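Local atomic coordinates of GH3 beta-N-acetylglucosaminidase (Paenibacillaceae, PDB entry 6K5J), a protein that probably hydrolyses terminal beta-linked N-acetylglucosamine residues from chitooligosaccharides and related glycans, as a beta-N-acetylglucosaminidase of glycoside hydrolase family 3. Residues A[102-106]-A[150-155]; A[487-491]-A[527-531]; A[138-142]-A[211-216]. One frame throughout, in Å; residues are numbered along the deposited sequence.

Contact 1 (A[102-106]-A[150-155]). With NAG (2-acetamido-2-deoxy-beta-D-glucopyranose), chain B.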
# COMPACT_ATOMS: atom_id res chain seq x y z
N ASN A 102 -3.35 -2.45 6.47
CA ASN A 102 -4.51 -3.30 6.23
C ASN A 102 -4.51 -4.54 7.11
O ASN A 102 -5.50 -4.83 7.78
CB ASN A 102 -4.59 -3.67 4.74
CG ASN A 102 -5.24 -2.58 3.92
OD1 ASN A 102 -5.36 -1.43 4.37
ND2 ASN A 102 -5.68 -2.93 2.72
N MET A 103 -3.41 -5.30 7.12
CA MET A 103 -3.50 -6.55 7.87
C MET A 103 -3.55 -6.30 9.37
O MET A 103 -4.17 -7.08 10.10
CB MET A 103 -2.35 -7.51 7.51
CG MET A 103 -2.64 -8.93 8.04
SD MET A 103 -1.56 -10.22 7.36
CE MET A 103 -2.20 -10.31 5.68
N ALA A 104 -2.95 -5.21 9.86
CA ALA A 104 -3.15 -4.83 11.25
C ALA A 104 -4.62 -4.56 11.53
O ALA A 104 -5.17 -5.00 12.55
CB ALA A 104 -2.29 -3.61 11.59
N LEU A 105 -5.30 -3.87 10.61
CA LEU A 105 -6.73 -3.62 10.77
C LEU A 105 -7.53 -4.91 10.69
O LEU A 105 -8.51 -5.09 11.42
CB LEU A 105 -7.21 -2.62 9.71
CG LEU A 105 -6.78 -1.16 9.91
CD1 LEU A 105 -6.93 -0.35 8.60
CD2 LEU A 105 -7.60 -0.51 11.03
N GLY A 106 -7.13 -5.82 9.80
CA GLY A 106 -7.82 -7.10 9.69
C GLY A 106 -7.75 -7.92 10.96
O GLY A 106 -8.74 -8.56 11.36
N GLY A 150 0.97 -9.48 1.02
CA GLY A 150 1.33 -9.65 2.43
C GLY A 150 0.46 -8.77 3.31
O GLY A 150 -0.76 -8.75 3.17
N VAL A 151 1.09 -7.98 4.20
CA VAL A 151 0.32 -7.17 5.15
C VAL A 151 -0.43 -6.02 4.48
O VAL A 151 -1.17 -5.28 5.14
CB VAL A 151 1.20 -6.61 6.28
CG1 VAL A 151 1.84 -7.75 7.10
CG2 VAL A 151 2.26 -5.65 5.73
N ARG A 152 -0.23 -5.84 3.17
CA ARG A 152 -1.04 -4.86 2.45
C ARG A 152 -2.48 -5.31 2.26
O ARG A 152 -3.32 -4.49 1.88
CB ARG A 152 -0.41 -4.56 1.09
CG ARG A 152 0.94 -3.89 1.17
CD ARG A 152 1.64 -3.93 -0.18
NE ARG A 152 1.01 -3.02 -1.12
CZ ARG A 152 1.17 -3.06 -2.44
NH1 ARG A 152 1.92 -4.00 -2.99
NH2 ARG A 152 0.58 -2.15 -3.21
N SER A 153 -2.79 -6.58 2.53
CA SER A 153 -4.14 -7.11 2.48
C SER A 153 -4.72 -7.15 3.89
O SER A 153 -4.00 -7.40 4.86
CB SER A 153 -4.14 -8.53 1.90
OG SER A 153 -5.33 -9.22 2.23
N TYR A 154 -6.04 -6.91 4.01
CA TYR A 154 -6.67 -7.06 5.33
C TYR A 154 -6.59 -8.50 5.83
O TYR A 154 -6.52 -8.74 7.04
CB TYR A 154 -8.14 -6.64 5.30
CG TYR A 154 -8.41 -5.22 4.87
CD1 TYR A 154 -8.09 -4.15 5.71
CD2 TYR A 154 -8.98 -4.95 3.64
CE1 TYR A 154 -8.35 -2.84 5.31
CE2 TYR A 154 -9.24 -3.66 3.24
CZ TYR A 154 -8.92 -2.61 4.07
OH TYR A 154 -9.17 -1.33 3.65
N GLY A 155 -6.62 -9.48 4.93
CA GLY A 155 -6.59 -10.86 5.38
C GLY A 155 -6.95 -11.81 4.26
O GLY A 155 -7.05 -11.43 3.10
C1 NAG B . 2.69 -0.51 -8.49
C2 NAG B . 1.88 -1.12 -7.32
C3 NAG B . 0.60 -0.31 -7.04
C4 NAG B . 0.90 1.18 -6.95
C5 NAG B . 1.63 1.62 -8.21
C6 NAG B . 1.98 3.09 -8.23
C7 NAG B . 1.71 -3.53 -6.80
C8 NAG B . 1.27 -4.88 -7.30
N2 NAG B . 1.53 -2.51 -7.64
O1 NAG B . 3.95 -1.10 -8.50
O3 NAG B . 0.00 -0.75 -5.83
O4 NAG B . -0.31 1.92 -6.81
O5 NAG B . 2.86 0.90 -8.29
O6 NAG B . 3.00 3.39 -7.29
O7 NAG B . 2.19 -3.38 -5.67
O HOH W 1 -7.52 0.37 4.40
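The amide of N102 lies flat on the ring of Y154: the two planes are only 11° apart, and N102 ND2 sits 3.5 Å above the ring plane of Y154, over its centre. N102 CB also lies over this face, 4.1 Å from the Y154 ring centroid, in a CH-pi contact. With chi1 at -83°, N102 CG stands beside its backbone N, which swings the amide over the tyrosine. Water 1 joins the polar ends of the pair, donating to N102 OD1 and bonding to Y154 OH. M103 N donates to V151 O at 3.0 Å, tying helix 102-108 to the loop between strand 132-133 and helix 158-174 of the GH3 TIM-barrel domain. The M103 side chain bends at chi3 and brings CE to 3.3 Å from G150 O. The buried carbonyl of Y154 meets a C-H donor, G106 CA, 3.4 Å from Y154 O. S153 OG closes an ST turn by accepting from G155 N, and bonds to D139 O. From the same loop R152 reaches the bound NAG: R152 NH1 donates to NAG O7 at 2.8 Å, while R152 NH2 adds weak bonds to NAG O3 and NAG O7 and a salt bridge to E85.

Contact 2 (A[487-491]-A[527-531])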
# COMPACT_ATOMS: atom_id res chain seq x y z
N PRO A 487 3.06 -11.97 9.11
CA PRO A 487 2.98 -12.87 10.26
C PRO A 487 3.41 -14.29 9.94
O PRO A 487 3.56 -15.10 10.87
CB PRO A 487 1.50 -12.83 10.64
CG PRO A 487 0.80 -12.64 9.31
CD PRO A 487 1.73 -11.69 8.53
N PHE A 488 3.66 -14.60 8.67
CA PHE A 488 4.00 -15.95 8.24
C PHE A 488 5.43 -16.33 8.58
O PHE A 488 5.84 -17.47 8.32
CB PHE A 488 3.72 -16.06 6.73
CG PHE A 488 2.42 -15.41 6.33
CD1 PHE A 488 1.21 -15.84 6.88
CD2 PHE A 488 2.39 -14.33 5.45
CE1 PHE A 488 -0.00 -15.23 6.53
CE2 PHE A 488 1.19 -13.71 5.10
CZ PHE A 488 -0.00 -14.16 5.65
N ASP A 489 6.20 -15.41 9.18
CA ASP A 489 7.52 -15.74 9.70
C ASP A 489 7.50 -16.98 10.58
O ASP A 489 8.46 -17.76 10.59
CB ASP A 489 8.08 -14.56 10.51
CG ASP A 489 8.57 -13.43 9.65
OD1 ASP A 489 8.44 -13.51 8.41
OD2 ASP A 489 9.09 -12.44 10.21
N ILE A 490 6.42 -17.17 11.34
CA ILE A 490 6.34 -18.31 12.26
C ILE A 490 6.55 -19.63 11.53
O ILE A 490 7.02 -20.60 12.12
CB ILE A 490 5.00 -18.30 13.02
CG1 ILE A 490 4.98 -19.36 14.13
CG2 ILE A 490 3.82 -18.51 12.08
CD1 ILE A 490 3.72 -19.34 14.97
N ASN A 491 6.17 -19.68 10.24
CA ASN A 491 6.31 -20.90 9.44
C ASN A 491 7.76 -21.31 9.25
O ASN A 491 8.03 -22.49 8.97
CB ASN A 491 5.66 -20.72 8.06
CG ASN A 491 4.16 -20.63 8.13
OD1 ASN A 491 3.55 -21.01 9.13
ND2 ASN A 491 3.54 -20.12 7.07
N LEU A 527 -5.47 -13.75 14.04
CA LEU A 527 -4.74 -13.89 12.78
C LEU A 527 -5.71 -13.83 11.60
O LEU A 527 -6.60 -14.68 11.50
CB LEU A 527 -3.98 -15.21 12.77
CG LEU A 527 -3.18 -15.53 11.51
CD1 LEU A 527 -1.96 -14.63 11.40
CD2 LEU A 527 -2.78 -17.01 11.50
N PRO A 528 -5.59 -12.84 10.71
CA PRO A 528 -6.61 -12.64 9.67
C PRO A 528 -6.33 -13.33 8.34
O PRO A 528 -7.17 -13.24 7.44
CB PRO A 528 -6.59 -11.12 9.50
CG PRO A 528 -5.13 -10.77 9.68
CD PRO A 528 -4.62 -11.72 10.75
N ALA A 529 -5.19 -14.00 8.18
CA ALA A 529 -4.83 -14.68 6.95
C ALA A 529 -4.15 -15.99 7.30
O ALA A 529 -3.50 -16.10 8.35
CB ALA A 529 -3.90 -13.82 6.07
N PRO A 530 -4.27 -17.01 6.45
CA PRO A 530 -3.86 -18.36 6.85
C PRO A 530 -2.36 -18.58 6.75
O PRO A 530 -1.67 -18.01 5.90
CB PRO A 530 -4.61 -19.26 5.86
CG PRO A 530 -4.75 -18.41 4.62
CD PRO A 530 -4.98 -17.01 5.15
N LEU A 531 -1.87 -19.47 7.62
CA LEU A 531 -0.46 -19.84 7.59
C LEU A 531 -0.15 -20.82 6.47
O LEU A 531 1.03 -21.01 6.15
CB LEU A 531 -0.07 -20.44 8.94
CG LEU A 531 -0.23 -19.54 10.16
CD1 LEU A 531 0.27 -20.26 11.42
CD2 LEU A 531 0.49 -18.22 9.98
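L531 pushes its isobutyl group into the hollow between F488 and I490. Its CG stands beside the backbone N (chi1 -60°) and the chain runs on extended, which carries CD2 inward. L531 CD2 lies 4.0 Å from F488 CD1, near the plane of the ring, and I490 CG2 closes the other flank 3.9 Å from L531 CD2. A second bump, A529 CB, abuts the far end of the same ring edge, in plane and 3.9 Å from F488 CZ. Between these methyl contacts the 527-531 backbone bends close, with P530 O 3.3 Å from F488 CE1. P487 CG sits over one face of the F488 ring, offset toward its rim, and P487 CB meets L527 CD1 at 4.0 Å. At the outer end N491 holds the backbone by one bent bond: N491 ND2 donates to L531 O over 2.8 Å, arriving on a lone pair in the carbonyl plane, although the oxygen lies 29° out of the asparagine's amide plane. F488 also touches N141 and P144 of the barrel loop. The C-terminal tail is thus fitted against a 3-10 turn after strand 478-483, at the seam between TIM barrel and alpha/beta domain found in two-domain GH3 enzymes.

Contact 3 (A[138-142]-A[211-216])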
# COMPACT_ATOMS: atom_id res chain seq x y z
N LEU A 138 -7.89 -4.33 -2.09
CA LEU A 138 -8.88 -5.36 -1.82
C LEU A 138 -8.35 -6.75 -2.15
O LEU A 138 -9.13 -7.69 -2.32
CB LEU A 138 -10.18 -5.09 -2.59
CG LEU A 138 -10.90 -3.79 -2.22
CD1 LEU A 138 -12.26 -3.74 -2.94
CD2 LEU A 138 -11.08 -3.68 -0.70
N ASP A 139 -7.03 -6.88 -2.27
CA ASP A 139 -6.45 -8.20 -2.49
C ASP A 139 -6.64 -9.06 -1.24
O ASP A 139 -6.61 -8.57 -0.11
CB ASP A 139 -4.97 -8.07 -2.84
CG ASP A 139 -4.73 -7.11 -4.01
OD1 ASP A 139 -5.28 -7.34 -5.11
OD2 ASP A 139 -3.99 -6.12 -3.82
N ILE A 140 -6.86 -10.35 -1.47
CA ILE A 140 -7.12 -11.32 -0.41
C ILE A 140 -5.89 -12.22 -0.33
O ILE A 140 -5.65 -13.04 -1.22
CB ILE A 140 -8.39 -12.14 -0.67
CG1 ILE A 140 -9.62 -11.22 -0.77
CG2 ILE A 140 -8.62 -13.16 0.45
CD1 ILE A 140 -10.80 -11.85 -1.54
N ASN A 141 -5.10 -12.06 0.73
CA ASN A 141 -3.81 -12.74 0.84
C ASN A 141 -4.02 -14.15 1.40
O ASN A 141 -3.76 -14.44 2.57
CB ASN A 141 -2.84 -11.95 1.70
CG ASN A 141 -1.39 -12.28 1.40
OD1 ASN A 141 -0.77 -11.68 0.52
ND2 ASN A 141 -0.84 -13.24 2.14
N ASN A 142 -4.55 -15.02 0.54
CA ASN A 142 -4.78 -16.42 0.87
C ASN A 142 -3.55 -17.29 0.61
O ASN A 142 -3.60 -18.50 0.85
CB ASN A 142 -5.95 -16.96 0.05
CG ASN A 142 -5.64 -16.96 -1.42
OD1 ASN A 142 -5.42 -15.90 -2.01
ND2 ASN A 142 -5.57 -18.14 -2.03
N LEU A 211 -14.00 -15.77 -4.25
CA LEU A 211 -12.90 -15.21 -3.47
C LEU A 211 -12.46 -13.87 -4.06
O LEU A 211 -12.94 -12.82 -3.63
CB LEU A 211 -11.74 -16.21 -3.40
CG LEU A 211 -10.70 -15.82 -2.33
CD1 LEU A 211 -11.33 -15.89 -0.94
CD2 LEU A 211 -9.46 -16.70 -2.40
N GLU A 212 -11.58 -13.92 -5.08
CA GLU A 212 -10.93 -12.72 -5.63
C GLU A 212 -11.92 -11.59 -5.91
O GLU A 212 -11.72 -10.45 -5.47
CB GLU A 212 -10.20 -13.09 -6.93
CG GLU A 212 -8.75 -13.60 -6.75
CD GLU A 212 -8.66 -15.04 -6.22
OE1 GLU A 212 -9.70 -15.73 -6.12
OE2 GLU A 212 -7.54 -15.49 -5.90
N LEU A 213 -13.00 -11.88 -6.64
CA LEU A 213 -13.90 -10.83 -7.12
C LEU A 213 -14.82 -10.27 -6.03
O LEU A 213 -15.32 -9.14 -6.19
CB LEU A 213 -14.75 -11.36 -8.28
CG LEU A 213 -13.97 -11.62 -9.57
CD1 LEU A 213 -14.81 -12.40 -10.58
CD2 LEU A 213 -13.49 -10.31 -10.19
N ALA A 214 -15.06 -11.02 -4.96
CA ALA A 214 -16.12 -10.66 -4.02
C ALA A 214 -15.94 -9.28 -3.39
O ALA A 214 -16.92 -8.51 -3.37
CB ALA A 214 -16.24 -11.76 -2.94
N PRO A 215 -14.77 -8.90 -2.87
CA PRO A 215 -14.68 -7.55 -2.28
C PRO A 215 -14.78 -6.45 -3.32
O PRO A 215 -15.33 -5.38 -3.01
CB PRO A 215 -13.31 -7.56 -1.57
CG PRO A 215 -12.54 -8.63 -2.24
CD PRO A 215 -13.54 -9.67 -2.67
N PHE A 216 -14.30 -6.67 -4.55
CA PHE A 216 -14.49 -5.67 -5.59
C PHE A 216 -15.96 -5.46 -5.92
O PHE A 216 -16.41 -4.33 -6.10
CB PHE A 216 -13.71 -6.07 -6.85
CG PHE A 216 -12.21 -6.02 -6.67
CD1 PHE A 216 -11.54 -4.80 -6.67
CD2 PHE A 216 -11.48 -7.19 -6.49
CE1 PHE A 216 -10.16 -4.75 -6.50
CE2 PHE A 216 -10.10 -7.14 -6.32
CZ PHE A 216 -9.44 -5.92 -6.34
O HOH W 2 -9.33 -9.86 -4.25
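I140 drives its CD1 methyl between L211 and P215, coming 3.1 Å from L211 O and 3.7 Å from P215 CD. Its chi1 of -60° keeps CG1 beside the backbone N, and the extended chi2 sends the methyl on toward the helix start; the other branch, CG2, rests against L211 CD1. L138 is likewise extended past CG. Its CB lies over one face of the F216 ring, 3.9 Å above the plane and offset toward the rim, while L138 CD1 continues on to P215 O at 3.5 Å. The F216 ring also makes an edge-to-face contact with F184 of strand 178-184. In the TIM barrel this joins the loop after strand 132-133 to the N-terminal end of helix 213-222, with V161 of helix 158-174 beside both I140 and P215. N142 places CG between its backbone N and carbonyl carbon, chi1 64°, so that the amide packs on L211 CD2, 4.0 Å from N142 CG. The amide nitrogen is held by T534 O and D189 OD1. E212 turns its carboxylate to R207 in a salt bridge. Water 2 bridges the two backbones, donating to L138 O at 2.9 Å and to E212 O at 2.7 Å.

From the N terminus, the first segment met is 102-106, on helix 102-108, and contact 1 closes a loop of 43 residues when 150-155 returns to it. Segment 138-142 lies within that loop but finds its partner only at 211-216, so contacts 1 and 3 cross. Their shared loop after strand 132-133 is braced internally by a probable hydrogen bond from G150 N of contact 1 to N141 OD1 of contact 3. Contact 2 follows in series, closing 35 residues between 487-491 and 527-531 near the C terminus. It reaches back to the barrel: P528 packs on M103 of contact 1, and A529 on N141 of contact 3, joining the alpha/beta domain and tail to the barrel.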